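Local coordinates for Serine/threonine-protein kinase Tel1 (Chaetomium thermophilum, PDB 6SKY) that acts as a serine/threonine protein kinase that probably senses DNA damage and activates checkpoint signalling under genotoxic stress, at residues S1655-S1664 and L1841-T1851; P1760-I1768 and L1787-F1798. One frame throughout, in Å; residues are numbered along the deposited sequence.

Contact 1: S1655-S1664 and L1841-T1851; sequences SQLQEYRRLS and LLINTILYLRT
Y1660 meets Y1848 near the middle of the contact, where CD2 of Y1660 lies 3.8 Å from CD1 of Y1848. The two ring planes stand at 85° to each other in an oblique pairing, and CB of Y1660 also touches the Y1848 ring. A chi1 of -54° turns CG of Y1660 away from its own carbonyl carbon, and the phenol reaches on to N1844, whose CB is 3.7 Å from the Y1660 OH. The carbonyl O of N1844 lies at the edge of the same ring, while Q1656 O sits 3.5 Å above its plane, over the centre. Replacing Y1660 by an alanine would probably open a gap beside N1844 CB and strip the Y1848 ring of its aromatic partner on helix 1657-1663, leaving L1657 as its neighbour there.

L1657 extends the apolar surface with both methyls: CD2 reaches the edge of the Y1848 ring, 3.8 Å from Y1848 CA, and CD1 faces L1847 CB at 4.3 Å. At the far end, the extended chain of R1661 brings NH2 within 3.4 Å of T1851 CG2, an in-plane touch at the edge of the guanidinium. The T1851 hydroxyl is used otherwise, its OG1 donating to Y1848 O at 2.9 Å.

Further out, the Y1848 hydroxyl hydrogen-bonds S1670, F1800 meets the Y1848 ring edge-to-face, and P1799 packs on both tyrosines. P2732, at the start of helix 2732-2755, touches L1657 and L1847. The axes of helices 1657-1663 and 1841-1849 approach to 10.7 Å and cross at -52°, a spacing filled by these large side chains. This is interhelical core packing, consistent with the alpha solenoid of this kinase, here lying against a helix of the kinase region.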
# COMPACT_ATOMS: atom_id res chain seq x y z
N SER A 1655 0.21 35.21 -25.58
CA SER A 1655 -0.42 36.03 -26.60
C SER A 1655 -0.03 37.48 -26.40
O SER A 1655 0.59 37.85 -25.40
CB SER A 1655 -1.95 35.88 -26.56
OG SER A 1655 -2.45 36.15 -25.27
N GLN A 1656 -0.39 38.31 -27.37
CA GLN A 1656 -0.14 39.74 -27.31
C GLN A 1656 -1.38 40.52 -26.93
O GLN A 1656 -1.39 41.74 -27.08
CB GLN A 1656 0.38 40.24 -28.65
CG GLN A 1656 1.76 39.74 -28.99
CD GLN A 1656 2.84 40.51 -28.28
OE1 GLN A 1656 3.68 39.93 -27.59
NE2 GLN A 1656 2.84 41.82 -28.44
N LEU A 1657 -2.43 39.86 -26.45
CA LEU A 1657 -3.67 40.56 -26.17
C LEU A 1657 -3.50 41.62 -25.09
O LEU A 1657 -4.25 42.60 -25.06
CB LEU A 1657 -4.75 39.57 -25.77
CG LEU A 1657 -5.46 38.90 -26.94
CD1 LEU A 1657 -6.68 38.18 -26.44
CD2 LEU A 1657 -5.84 39.93 -27.96
N GLN A 1658 -2.51 41.46 -24.21
CA GLN A 1658 -2.30 42.45 -23.17
C GLN A 1658 -1.80 43.76 -23.75
O GLN A 1658 -2.19 44.84 -23.30
CB GLN A 1658 -1.32 41.92 -22.13
CG GLN A 1658 -1.96 41.55 -20.82
CD GLN A 1658 -1.14 42.01 -19.64
OE1 GLN A 1658 -0.05 42.55 -19.79
NE2 GLN A 1658 -1.67 41.80 -18.44
N GLU A 1659 -0.96 43.70 -24.78
CA GLU A 1659 -0.49 44.93 -25.41
C GLU A 1659 -1.59 45.59 -26.22
O GLU A 1659 -1.73 46.81 -26.21
CB GLU A 1659 0.72 44.65 -26.28
CG GLU A 1659 1.35 43.31 -26.04
CD GLU A 1659 2.00 43.17 -24.67
OE1 GLU A 1659 2.27 44.21 -24.03
OE2 GLU A 1659 2.24 42.02 -24.24
N TYR A 1660 -2.38 44.79 -26.94
CA TYR A 1660 -3.50 45.36 -27.68
C TYR A 1660 -4.51 46.00 -26.75
O TYR A 1660 -5.20 46.94 -27.15
CB TYR A 1660 -4.17 44.30 -28.53
CG TYR A 1660 -3.27 43.53 -29.45
CD1 TYR A 1660 -2.06 44.04 -29.85
CD2 TYR A 1660 -3.64 42.29 -29.92
CE1 TYR A 1660 -1.24 43.32 -30.68
CE2 TYR A 1660 -2.85 41.58 -30.75
CZ TYR A 1660 -1.65 42.10 -31.13
OH TYR A 1660 -0.86 41.36 -31.97
N ARG A 1661 -4.63 45.50 -25.53
CA ARG A 1661 -5.56 46.10 -24.59
C ARG A 1661 -4.96 47.28 -23.86
O ARG A 1661 -5.69 48.16 -23.40
CB ARG A 1661 -6.05 45.06 -23.59
CG ARG A 1661 -7.00 44.09 -24.23
CD ARG A 1661 -7.27 42.89 -23.37
NE ARG A 1661 -8.06 41.93 -24.12
CZ ARG A 1661 -8.43 40.75 -23.64
NH1 ARG A 1661 -8.08 40.38 -22.42
NH2 ARG A 1661 -9.16 39.94 -24.40
N ARG A 1662 -3.64 47.32 -23.74
CA ARG A 1662 -2.99 48.51 -23.19
C ARG A 1662 -3.08 49.67 -24.17
O ARG A 1662 -3.32 50.81 -23.76
CB ARG A 1662 -1.54 48.20 -22.85
CG ARG A 1662 -0.80 49.36 -22.24
CD ARG A 1662 0.67 49.07 -22.13
NE ARG A 1662 1.30 48.96 -23.44
CZ ARG A 1662 1.73 50.01 -24.14
NH1 ARG A 1662 1.58 51.23 -23.67
NH2 ARG A 1662 2.30 49.82 -25.33
N LEU A 1663 -2.88 49.40 -25.46
CA LEU A 1663 -2.95 50.46 -26.46
C LEU A 1663 -4.37 50.97 -26.62
O LEU A 1663 -4.65 52.15 -26.40
CB LEU A 1663 -2.42 49.94 -27.79
CG LEU A 1663 -0.94 49.57 -27.79
CD1 LEU A 1663 -0.59 48.87 -29.08
CD2 LEU A 1663 -0.13 50.82 -27.64
N SER A 1664 -5.29 50.09 -27.00
CA SER A 1664 -6.68 50.48 -27.25
C SER A 1664 -7.41 50.60 -25.91
O SER A 1664 -8.35 49.87 -25.60
CB SER A 1664 -7.36 49.48 -28.16
OG SER A 1664 -7.29 48.17 -27.63
N LEU A 1841 1.62 35.97 -35.60
CA LEU A 1841 0.88 37.21 -35.80
C LEU A 1841 -0.51 36.95 -36.35
O LEU A 1841 -1.45 37.66 -36.00
CB LEU A 1841 1.67 38.13 -36.72
CG LEU A 1841 1.14 39.51 -37.02
CD1 LEU A 1841 1.18 40.37 -35.79
CD2 LEU A 1841 1.96 40.13 -38.11
N LEU A 1842 -0.66 35.94 -37.20
CA LEU A 1842 -1.99 35.56 -37.67
C LEU A 1842 -2.86 35.08 -36.52
O LEU A 1842 -4.04 35.46 -36.41
CB LEU A 1842 -1.88 34.47 -38.72
CG LEU A 1842 -1.87 34.95 -40.16
CD1 LEU A 1842 -1.84 33.75 -41.06
CD2 LEU A 1842 -3.10 35.78 -40.41
N ILE A 1843 -2.31 34.23 -35.66
CA ILE A 1843 -3.07 33.73 -34.52
C ILE A 1843 -3.45 34.87 -33.58
O ILE A 1843 -4.58 34.92 -33.08
CB ILE A 1843 -2.26 32.64 -33.80
CG1 ILE A 1843 -2.21 31.39 -34.66
CG2 ILE A 1843 -2.87 32.34 -32.47
CD1 ILE A 1843 -1.00 30.57 -34.42
N ASN A 1844 -2.54 35.80 -33.34
CA ASN A 1844 -2.86 36.93 -32.48
C ASN A 1844 -3.90 37.84 -33.11
O ASN A 1844 -4.70 38.44 -32.39
CB ASN A 1844 -1.61 37.71 -32.15
CG ASN A 1844 -0.83 37.09 -31.04
OD1 ASN A 1844 0.36 36.83 -31.17
ND2 ASN A 1844 -1.49 36.83 -29.94
N THR A 1845 -3.93 37.96 -34.43
CA THR A 1845 -4.99 38.73 -35.06
C THR A 1845 -6.35 38.07 -34.89
O THR A 1845 -7.34 38.74 -34.62
CB THR A 1845 -4.69 38.94 -36.54
OG1 THR A 1845 -3.40 39.53 -36.68
CG2 THR A 1845 -5.71 39.85 -37.15
N ILE A 1846 -6.41 36.75 -35.06
CA ILE A 1846 -7.67 36.03 -34.83
C ILE A 1846 -8.14 36.24 -33.40
O ILE A 1846 -9.32 36.52 -33.15
CB ILE A 1846 -7.50 34.54 -35.16
CG1 ILE A 1846 -7.23 34.34 -36.64
CG2 ILE A 1846 -8.73 33.78 -34.77
CD1 ILE A 1846 -6.97 32.92 -37.00
N LEU A 1847 -7.23 36.10 -32.44
CA LEU A 1847 -7.59 36.31 -31.05
C LEU A 1847 -8.11 37.72 -30.82
O LEU A 1847 -9.11 37.91 -30.14
CB LEU A 1847 -6.39 36.05 -30.15
CG LEU A 1847 -5.97 34.62 -29.91
CD1 LEU A 1847 -4.81 34.62 -28.97
CD2 LEU A 1847 -7.11 33.86 -29.34
N TYR A 1848 -7.43 38.72 -31.38
CA TYR A 1848 -7.88 40.10 -31.18
C TYR A 1848 -9.25 40.33 -31.78
O TYR A 1848 -10.07 41.04 -31.20
CB TYR A 1848 -6.87 41.07 -31.78
CG TYR A 1848 -7.32 42.50 -31.72
CD1 TYR A 1848 -7.24 43.21 -30.55
CD2 TYR A 1848 -7.81 43.14 -32.84
CE1 TYR A 1848 -7.65 44.50 -30.49
CE2 TYR A 1848 -8.23 44.43 -32.78
CZ TYR A 1848 -8.14 45.10 -31.60
OH TYR A 1848 -8.54 46.40 -31.53
N LEU A 1849 -9.53 39.74 -32.94
CA LEU A 1849 -10.84 39.92 -33.54
C LEU A 1849 -11.93 39.25 -32.72
O LEU A 1849 -13.08 39.68 -32.77
CB LEU A 1849 -10.85 39.39 -34.96
CG LEU A 1849 -10.19 40.23 -36.04
CD1 LEU A 1849 -10.15 39.44 -37.30
CD2 LEU A 1849 -10.93 41.51 -36.24
N ARG A 1850 -11.59 38.20 -31.98
CA ARG A 1850 -12.58 37.59 -31.10
C ARG A 1850 -13.03 38.49 -29.96
O ARG A 1850 -14.01 38.16 -29.30
CB ARG A 1850 -12.03 36.30 -30.50
CG ARG A 1850 -12.41 35.06 -31.24
CD ARG A 1850 -11.87 33.87 -30.50
NE ARG A 1850 -11.96 34.07 -29.06
CZ ARG A 1850 -12.99 33.66 -28.32
NH1 ARG A 1850 -14.01 33.04 -28.89
NH2 ARG A 1850 -12.99 33.88 -27.02
N THR A 1851 -12.35 39.59 -29.69
CA THR A 1851 -12.72 40.47 -28.59
C THR A 1851 -13.43 41.74 -29.05
O THR A 1851 -13.72 42.60 -28.22
CB THR A 1851 -11.49 40.87 -27.77
OG1 THR A 1851 -10.71 41.81 -28.50
CG2 THR A 1851 -10.65 39.67 -27.46

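Contact 2: P1760-I1768 and L1787-F1798; sequences PNWSQHLAI and LSKVKGFAERAF
F1798 enters a hole on helix 1762-1768 formed by W1762, S1763, L1766 and A1767, a knob-into-hole fit. Its chi1 of -165° swings the ring away from its own backbone N and into that hole. There its CZ lies 3.5 Å from L1766 CD2, which sits in the ring plane at the edge. W1762 CH2 approaches the same CZ to 4.1 Å, with the two ring planes inclined at 45°.

L1787 carries the other end of the interface. Its CD1 is 4.0 Å from A1767 CB, and its CB is 4.0 Å from I1768 CG1; the side chains of L1787 and I1768 run alongside one another with opposed directions.

S1763 borders the ring through its backbone, with its O 4.0 Å from F1798 CD1. The modelled approach of its hydroxyl to E1795 is too short to be trusted, and nothing is rested on it. Next to it, A1794 CB comes within 3.6 Å of Q1764 CA; this small residue matches an axis separation of 8.4 Å between helices 1762-1768 and 1793-1798, which cross at 58°.

Helix 1836-1849 touches W1762, S1763 and F1798, and W1827 packs edge-to-face with W1762. L1677 of helix 1670-1684 meets F1793 and A1797, so helix 1793-1808 packs against both that helix and helix 1762-1771.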
# COMPACT_ATOMS: atom_id res chain seq x y z
N PRO A 1760 10.26 37.95 -44.63
CA PRO A 1760 10.17 38.72 -43.38
C PRO A 1760 9.41 40.04 -43.49
O PRO A 1760 9.37 40.80 -42.53
CB PRO A 1760 11.64 38.97 -43.03
CG PRO A 1760 12.38 37.90 -43.73
CD PRO A 1760 11.65 37.69 -45.01
N ASN A 1761 8.82 40.32 -44.65
CA ASN A 1761 8.03 41.53 -44.83
C ASN A 1761 6.61 41.20 -45.27
O ASN A 1761 5.97 42.00 -45.96
CB ASN A 1761 8.69 42.46 -45.84
CG ASN A 1761 9.95 43.09 -45.30
OD1 ASN A 1761 11.05 42.80 -45.76
ND2 ASN A 1761 9.80 43.97 -44.32
N TRP A 1762 6.10 40.04 -44.88
CA TRP A 1762 4.72 39.68 -45.22
C TRP A 1762 3.74 40.65 -44.57
O TRP A 1762 2.81 41.13 -45.21
CB TRP A 1762 4.44 38.25 -44.78
CG TRP A 1762 2.99 37.88 -44.81
CD1 TRP A 1762 2.25 37.58 -45.89
CD2 TRP A 1762 2.13 37.75 -43.68
NE1 TRP A 1762 0.97 37.28 -45.52
CE2 TRP A 1762 0.87 37.37 -44.16
CE3 TRP A 1762 2.29 37.92 -42.31
CZ2 TRP A 1762 -0.21 37.17 -43.33
CZ3 TRP A 1762 1.22 37.72 -41.49
CH2 TRP A 1762 -0.02 37.35 -42.00
N SER A 1763 3.96 40.95 -43.29
CA SER A 1763 3.03 41.79 -42.55
C SER A 1763 2.96 43.19 -43.15
O SER A 1763 1.87 43.75 -43.28
CB SER A 1763 3.45 41.87 -41.09
OG SER A 1763 4.85 42.00 -40.99
N GLN A 1764 4.10 43.75 -43.54
CA GLN A 1764 4.12 45.11 -44.07
C GLN A 1764 3.41 45.20 -45.41
O GLN A 1764 2.58 46.09 -45.63
CB GLN A 1764 5.57 45.57 -44.19
CG GLN A 1764 5.78 46.71 -45.13
CD GLN A 1764 7.24 46.96 -45.39
OE1 GLN A 1764 8.09 46.58 -44.59
NE2 GLN A 1764 7.54 47.59 -46.52
N HIS A 1765 3.71 44.27 -46.31
CA HIS A 1765 3.05 44.26 -47.61
C HIS A 1765 1.55 44.04 -47.47
O HIS A 1765 0.75 44.73 -48.11
CB HIS A 1765 3.67 43.18 -48.49
CG HIS A 1765 5.14 43.34 -48.70
ND1 HIS A 1765 5.75 44.58 -48.73
CD2 HIS A 1765 6.12 42.43 -48.90
CE1 HIS A 1765 7.04 44.42 -48.93
NE2 HIS A 1765 7.29 43.13 -49.04
N LEU A 1766 1.14 43.08 -46.63
CA LEU A 1766 -0.28 42.80 -46.47
C LEU A 1766 -1.01 43.95 -45.80
O LEU A 1766 -2.15 44.27 -46.16
CB LEU A 1766 -0.48 41.51 -45.69
CG LEU A 1766 -1.92 41.06 -45.53
CD1 LEU A 1766 -2.57 40.86 -46.86
CD2 LEU A 1766 -1.96 39.79 -44.75
N ALA A 1767 -0.36 44.61 -44.84
CA ALA A 1767 -0.98 45.75 -44.19
C ALA A 1767 -1.18 46.89 -45.17
O ALA A 1767 -2.23 47.54 -45.17
CB ALA A 1767 -0.13 46.20 -43.00
N ILE A 1768 -0.19 47.16 -46.02
CA ILE A 1768 -0.35 48.20 -47.03
C ILE A 1768 -1.47 47.83 -48.00
O ILE A 1768 -2.31 48.67 -48.34
CB ILE A 1768 0.98 48.44 -47.77
CG1 ILE A 1768 2.02 48.99 -46.81
CG2 ILE A 1768 0.78 49.42 -48.89
CD1 ILE A 1768 3.39 49.09 -47.41
N LEU A 1787 3.91 52.51 -42.56
CA LEU A 1787 4.07 51.06 -42.61
C LEU A 1787 5.29 50.67 -43.43
O LEU A 1787 5.99 49.71 -43.09
CB LEU A 1787 2.82 50.41 -43.18
CG LEU A 1787 1.59 50.40 -42.27
CD1 LEU A 1787 0.34 50.13 -43.07
CD2 LEU A 1787 1.74 49.37 -41.19
N SER A 1788 5.57 51.42 -44.50
CA SER A 1788 6.71 51.07 -45.34
C SER A 1788 8.03 51.57 -44.77
O SER A 1788 9.05 50.89 -44.89
CB SER A 1788 6.49 51.63 -46.75
OG SER A 1788 5.86 52.89 -46.68
N LYS A 1789 8.04 52.75 -44.16
CA LYS A 1789 9.29 53.32 -43.68
C LYS A 1789 9.70 52.73 -42.33
O LYS A 1789 10.74 52.08 -42.22
CB LYS A 1789 9.18 54.84 -43.57
CG LYS A 1789 8.69 55.52 -44.83
CD LYS A 1789 9.76 55.63 -45.89
CE LYS A 1789 9.32 56.62 -46.96
NZ LYS A 1789 10.45 57.00 -47.85
N VAL A 1790 8.89 52.94 -41.30
CA VAL A 1790 9.27 52.56 -39.95
C VAL A 1790 9.40 51.05 -39.84
O VAL A 1790 8.61 50.30 -40.41
CB VAL A 1790 8.25 53.10 -38.93
CG1 VAL A 1790 8.75 52.87 -37.53
CG2 VAL A 1790 7.99 54.56 -39.18
N LYS A 1791 10.41 50.61 -39.10
CA LYS A 1791 10.71 49.19 -38.96
C LYS A 1791 9.98 48.62 -37.75
O LYS A 1791 10.02 49.20 -36.66
CB LYS A 1791 12.21 48.98 -38.81
CG LYS A 1791 12.60 47.67 -38.18
CD LYS A 1791 14.10 47.60 -37.95
CE LYS A 1791 14.49 46.30 -37.27
NZ LYS A 1791 15.97 46.14 -37.19
N GLY A 1792 9.32 47.48 -37.94
CA GLY A 1792 8.60 46.84 -36.87
C GLY A 1792 7.27 47.46 -36.54
O GLY A 1792 6.65 47.07 -35.55
N PHE A 1793 6.81 48.43 -37.32
CA PHE A 1793 5.52 49.06 -37.07
C PHE A 1793 4.37 48.21 -37.59
O PHE A 1793 3.29 48.21 -36.99
CB PHE A 1793 5.48 50.44 -37.71
CG PHE A 1793 4.24 51.21 -37.42
CD1 PHE A 1793 4.10 51.91 -36.25
CD2 PHE A 1793 3.22 51.27 -38.34
CE1 PHE A 1793 2.97 52.63 -35.99
CE2 PHE A 1793 2.09 51.99 -38.09
CZ PHE A 1793 1.97 52.67 -36.91
N ALA A 1794 4.59 47.49 -38.68
CA ALA A 1794 3.51 46.71 -39.29
C ALA A 1794 3.09 45.56 -38.39
O ALA A 1794 1.90 45.27 -38.28
CB ALA A 1794 3.95 46.20 -40.65
N GLU A 1795 4.05 44.91 -37.73
CA GLU A 1795 3.69 43.84 -36.82
C GLU A 1795 2.93 44.36 -35.61
O GLU A 1795 2.06 43.66 -35.08
CB GLU A 1795 4.93 43.08 -36.38
CG GLU A 1795 5.52 42.20 -37.45
CD GLU A 1795 6.48 42.94 -38.36
OE1 GLU A 1795 7.17 43.85 -37.87
OE2 GLU A 1795 6.54 42.60 -39.56
N ARG A 1796 3.24 45.57 -35.14
CA ARG A 1796 2.52 46.11 -34.00
C ARG A 1796 1.14 46.62 -34.39
O ARG A 1796 0.25 46.66 -33.54
CB ARG A 1796 3.32 47.24 -33.35
CG ARG A 1796 4.74 46.87 -33.03
CD ARG A 1796 5.25 47.57 -31.78
NE ARG A 1796 5.13 49.02 -31.85
CZ ARG A 1796 6.00 49.82 -32.46
NH1 ARG A 1796 7.05 49.30 -33.09
NH2 ARG A 1796 5.82 51.13 -32.47
N ALA A 1797 0.95 46.99 -35.65
CA ALA A 1797 -0.29 47.61 -36.08
C ALA A 1797 -1.19 46.68 -36.89
O ALA A 1797 -2.28 47.09 -37.26
CB ALA A 1797 0.00 48.86 -36.91
N PHE A 1798 -0.75 45.46 -37.16
CA PHE A 1798 -1.51 44.56 -38.02
C PHE A 1798 -2.93 44.29 -37.54
O PHE A 1798 -3.87 44.40 -38.35
CB PHE A 1798 -0.72 43.27 -38.19
CG PHE A 1798 -1.18 42.42 -39.31
CD1 PHE A 1798 -0.92 42.77 -40.61
CD2 PHE A 1798 -1.88 41.26 -39.06
CE1 PHE A 1798 -1.35 41.99 -41.63
CE2 PHE A 1798 -2.30 40.47 -40.09
CZ PHE A 1798 -2.04 40.84 -41.37

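Contact 2 is nested inside the chain loop that contact 1 closes, and the centres of the two are about 16 Å apart. They touch directly through helix 1836-1849, which meets 1655-1664 in contact 1 and also packs on both segments of contact 2. T1845 OG1 lies 3.3 Å from F1798 CD2, L1842 CG lies 3.5 Å from W1762 CH2, and L1841 CD2 lies 3.8 Å from S1763 CB, all as packing. The centre of contact 1 is about 26 Å from the centre of the chain, that of contact 2 about 40 Å. Both lie away from the nucleotide pocket and its magnesium site.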